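Local coordinates for protein citrate synthase (Metallosphaera sedula, PDB 6ABX) that probably catalyses the condensation of oxaloacetate with acetyl-CoA and water to citrate and CoA, a step of the tricarboxylic acid cycle, at residues 205-219 with 324-336. Sequence-based numbering, arbitrary orientation.
Sequences GISALKGPLHGGANS and FPTIFASARVIGW
Leu-209 drops as a knob into a hole formed by Pro-325, Phe-328, Ala-329 and Trp-336, joining helix 198-209 to helix 324-343 in the all-helical core of the citrate synthase fold. Its CB brushes Trp-336 CZ2 at 4.2 Å. CG stands anti to the backbone N (chi1 -170°), which brings both methyls to the other helix. CD2 touches all four walls of the hole, 3.7 Å from Phe-328 CD1 and close to the CB of Ala-329. CD1 makes a CH-pi contact over a face of the Phe-328 ring, 4.2 Å from its centroid, and also covers the centre of the His-214 ring.

One turn back, Gly-205 CA sits over the six-membered ring of Trp-336, where a side chain would be jammed; Arg-332 CG covers the opposite face, and the indole NE1 hydrogen-bonds to Ser-184 OG.

Beyond the turn, Ala-217 CB makes a second CH-pi contact on the same face of Phe-328. An alanine in place of Phe-328 would probably leave Leu-209 CD1 and Ala-217 CB without their aromatic partner and the Arg-332 guanidinium, which the ring covers through CE1, freer to shift. Arg-332 is an oxaloacetate-binding residue, and here its NH2 hydrogen-bonds to a citrate anion. The Gly-216 carbonyl O meets two ring edges in plane, lying 3.3 Å from Phe-324 CE2 and 3.4 Å from Phe-328 CE2.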
# COMPACT_ATOMS: atom_id res chain seq x y z
N GLY A 205 -0.93 -1.53 -3.92
CA GLY A 205 -1.10 -1.24 -5.35
C GLY A 205 -2.40 -0.47 -5.66
O GLY A 205 -2.39 0.56 -6.32
N ILE A 206 -3.49 -0.96 -5.10
CA ILE A 206 -4.82 -0.35 -5.29
C ILE A 206 -4.85 1.07 -4.71
O ILE A 206 -5.35 2.03 -5.34
CB ILE A 206 -5.91 -1.23 -4.67
CG1 ILE A 206 -6.01 -2.56 -5.40
CG2 ILE A 206 -7.23 -0.46 -4.66
CD1 ILE A 206 -6.83 -3.60 -4.67
N SER A 207 -4.26 1.20 -3.52
CA SER A 207 -4.18 2.49 -2.83
C SER A 207 -3.46 3.53 -3.72
O SER A 207 -3.91 4.67 -3.82
CB SER A 207 -3.50 2.33 -1.48
OG SER A 207 -4.27 1.48 -0.63
N ALA A 208 -2.35 3.15 -4.38
CA ALA A 208 -1.59 4.03 -5.29
C ALA A 208 -2.36 4.31 -6.59
O ALA A 208 -2.42 5.43 -7.08
CB ALA A 208 -0.24 3.42 -5.61
N LEU A 209 -2.91 3.26 -7.17
CA LEU A 209 -3.61 3.34 -8.46
C LEU A 209 -4.82 4.27 -8.38
O LEU A 209 -5.15 4.88 -9.38
CB LEU A 209 -4.03 1.94 -8.90
CG LEU A 209 -4.56 1.83 -10.32
CD1 LEU A 209 -3.51 2.26 -11.32
CD2 LEU A 209 -5.11 0.43 -10.61
N LYS A 210 -5.40 4.44 -7.19
CA LYS A 210 -6.54 5.38 -7.01
C LYS A 210 -6.16 6.82 -7.40
O LYS A 210 -7.02 7.63 -7.79
CB LYS A 210 -7.02 5.32 -5.56
CG LYS A 210 -8.21 6.22 -5.28
CD LYS A 210 -8.63 6.27 -3.85
CE LYS A 210 -9.58 7.44 -3.61
NZ LYS A 210 -10.04 7.51 -2.20
N GLY A 211 -4.93 7.22 -7.11
CA GLY A 211 -4.55 8.59 -7.19
C GLY A 211 -4.57 9.10 -8.62
O GLY A 211 -4.09 8.42 -9.53
N PRO A 212 -5.11 10.31 -8.87
CA PRO A 212 -5.26 10.79 -10.25
C PRO A 212 -3.96 11.02 -11.01
O PRO A 212 -4.03 11.09 -12.23
CB PRO A 212 -6.08 12.07 -10.13
CG PRO A 212 -5.75 12.55 -8.73
CD PRO A 212 -5.60 11.28 -7.89
N LEU A 213 -2.81 11.15 -10.33
CA LEU A 213 -1.55 11.38 -10.97
C LEU A 213 -0.85 10.06 -11.37
O LEU A 213 0.18 10.09 -12.06
CB LEU A 213 -0.67 12.23 -10.05
CG LEU A 213 0.57 12.86 -10.68
CD1 LEU A 213 0.17 13.81 -11.83
CD2 LEU A 213 1.39 13.60 -9.63
N HIS A 214 -1.39 8.90 -10.98
CA HIS A 214 -0.76 7.62 -11.30
C HIS A 214 -0.52 7.56 -12.82
O HIS A 214 0.54 7.11 -13.29
CB HIS A 214 -1.63 6.45 -10.85
CG HIS A 214 -1.01 5.14 -11.13
ND1 HIS A 214 -1.00 4.59 -12.40
CD2 HIS A 214 -0.37 4.26 -10.32
CE1 HIS A 214 -0.35 3.43 -12.36
NE2 HIS A 214 0.02 3.21 -11.10
N GLY A 215 -1.58 7.96 -13.53
CA GLY A 215 -1.68 7.84 -14.97
C GLY A 215 -2.39 6.56 -15.37
O GLY A 215 -2.27 5.52 -14.67
N GLY A 216 -3.17 6.67 -16.47
CA GLY A 216 -3.80 5.54 -17.14
C GLY A 216 -5.16 5.16 -16.58
O GLY A 216 -5.97 4.55 -17.28
N ALA A 217 -5.41 5.43 -15.29
CA ALA A 217 -6.45 4.70 -14.48
C ALA A 217 -7.56 5.66 -14.10
O ALA A 217 -7.88 5.83 -12.93
CB ALA A 217 -5.83 4.10 -13.23
N ASN A 218 -8.07 6.37 -15.10
CA ASN A 218 -9.06 7.36 -14.95
C ASN A 218 -9.95 7.37 -16.22
O ASN A 218 -9.55 6.78 -17.27
CB ASN A 218 -8.36 8.68 -14.72
CG ASN A 218 -7.72 9.13 -16.00
OD1 ASN A 218 -8.44 9.59 -16.89
ND2 ASN A 218 -6.42 8.92 -16.13
N SER A 219 -11.12 8.03 -16.15
CA SER A 219 -12.04 8.25 -17.32
C SER A 219 -12.16 9.75 -17.70
O SER A 219 -13.18 10.20 -18.22
CB SER A 219 -13.44 7.64 -17.06
OG SER A 219 -13.47 6.21 -17.25
N PHE A 324 -14.04 2.66 -13.81
CA PHE A 324 -12.91 2.32 -14.71
C PHE A 324 -11.61 2.04 -13.94
O PHE A 324 -10.91 1.08 -14.29
CB PHE A 324 -12.63 3.38 -15.78
CG PHE A 324 -11.37 3.01 -16.56
CD1 PHE A 324 -11.27 1.77 -17.19
CD2 PHE A 324 -10.23 3.79 -16.50
CE1 PHE A 324 -10.10 1.37 -17.82
CE2 PHE A 324 -9.07 3.40 -17.15
CZ PHE A 324 -9.00 2.19 -17.80
N PRO A 325 -11.23 2.79 -12.88
CA PRO A 325 -10.00 2.48 -12.15
C PRO A 325 -10.01 1.08 -11.53
O PRO A 325 -8.95 0.39 -11.45
CB PRO A 325 -9.91 3.53 -11.04
CG PRO A 325 -10.80 4.68 -11.53
CD PRO A 325 -11.81 4.11 -12.50
N THR A 326 -11.21 0.61 -11.16
CA THR A 326 -11.30 -0.75 -10.58
C THR A 326 -11.00 -1.78 -11.68
O THR A 326 -10.42 -2.89 -11.37
CB THR A 326 -12.58 -1.05 -9.80
OG1 THR A 326 -13.71 -1.12 -10.67
CG2 THR A 326 -12.84 -0.05 -8.69
N ILE A 327 -11.53 -1.54 -12.87
CA ILE A 327 -11.35 -2.45 -13.99
C ILE A 327 -9.85 -2.52 -14.35
O ILE A 327 -9.28 -3.63 -14.61
CB ILE A 327 -12.24 -2.03 -15.16
CG1 ILE A 327 -13.71 -2.08 -14.77
CG2 ILE A 327 -12.00 -2.91 -16.37
CD1 ILE A 327 -14.59 -1.34 -15.74
N PHE A 328 -9.20 -1.35 -14.39
CA PHE A 328 -7.74 -1.31 -14.53
C PHE A 328 -7.09 -2.25 -13.51
O PHE A 328 -6.26 -3.10 -13.87
CB PHE A 328 -7.31 0.15 -14.43
CG PHE A 328 -5.89 0.49 -14.80
CD1 PHE A 328 -4.81 -0.18 -14.25
CD2 PHE A 328 -5.64 1.53 -15.68
CE1 PHE A 328 -3.51 0.16 -14.60
CE2 PHE A 328 -4.33 1.89 -16.00
CZ PHE A 328 -3.27 1.20 -15.46
N ALA A 329 -7.42 -2.09 -12.24
CA ALA A 329 -6.84 -2.94 -11.17
C ALA A 329 -7.10 -4.41 -11.44
O ALA A 329 -6.23 -5.24 -11.18
CB ALA A 329 -7.40 -2.55 -9.82
N SER A 330 -8.29 -4.75 -12.00
CA SER A 330 -8.68 -6.14 -12.19
C SER A 330 -7.69 -6.82 -13.15
O SER A 330 -7.40 -7.97 -12.99
CB SER A 330 -10.11 -6.27 -12.70
OG SER A 330 -10.22 -6.05 -14.10
N ALA A 331 -7.11 -6.08 -14.09
CA ALA A 331 -6.11 -6.62 -15.01
C ALA A 331 -4.70 -6.46 -14.42
O ALA A 331 -3.86 -7.40 -14.48
CB ALA A 331 -6.20 -5.85 -16.33
N ARG A 332 -4.45 -5.31 -13.80
CA ARG A 332 -3.04 -4.95 -13.42
C ARG A 332 -2.57 -5.79 -12.22
O ARG A 332 -1.36 -5.95 -11.98
CB ARG A 332 -2.93 -3.43 -13.24
CG ARG A 332 -1.56 -2.95 -12.77
CD ARG A 332 -0.45 -3.27 -13.75
NE ARG A 332 -0.71 -2.73 -15.04
CZ ARG A 332 -0.46 -1.46 -15.44
NH1 ARG A 332 0.07 -0.58 -14.58
NH2 ARG A 332 -0.83 -1.10 -16.65
N VAL A 333 -3.51 -6.39 -11.46
CA VAL A 333 -3.17 -7.27 -10.37
C VAL A 333 -2.30 -8.42 -10.84
O VAL A 333 -1.41 -8.88 -10.11
CB VAL A 333 -4.41 -7.77 -9.63
CG1 VAL A 333 -5.30 -8.64 -10.49
CG2 VAL A 333 -4.04 -8.47 -8.35
N ILE A 334 -2.46 -8.83 -12.09
CA ILE A 334 -1.61 -9.91 -12.64
C ILE A 334 -0.15 -9.42 -12.71
O ILE A 334 0.75 -10.05 -12.23
CB ILE A 334 -2.14 -10.37 -14.00
CG1 ILE A 334 -3.51 -11.05 -13.88
CG2 ILE A 334 -1.16 -11.31 -14.66
CD1 ILE A 334 -4.33 -11.00 -15.15
N GLY A 335 0.07 -8.25 -13.31
CA GLY A 335 1.41 -7.66 -13.34
C GLY A 335 1.96 -7.37 -11.97
O GLY A 335 3.13 -7.67 -11.71
N TRP A 336 1.15 -6.77 -11.09
CA TRP A 336 1.61 -6.49 -9.77
C TRP A 336 2.22 -7.74 -9.11
O TRP A 336 3.34 -7.76 -8.53
CB TRP A 336 0.52 -5.97 -8.86
CG TRP A 336 0.06 -4.59 -9.18
CD1 TRP A 336 0.77 -3.62 -9.78
CD2 TRP A 336 -1.19 -4.01 -8.78
NE1 TRP A 336 0.02 -2.47 -9.86
CE2 TRP A 336 -1.17 -2.67 -9.22
CE3 TRP A 336 -2.31 -4.48 -8.10
CZ2 TRP A 336 -2.25 -1.81 -9.04
CZ3 TRP A 336 -3.40 -3.64 -7.97
CH2 TRP A 336 -3.39 -2.35 -8.48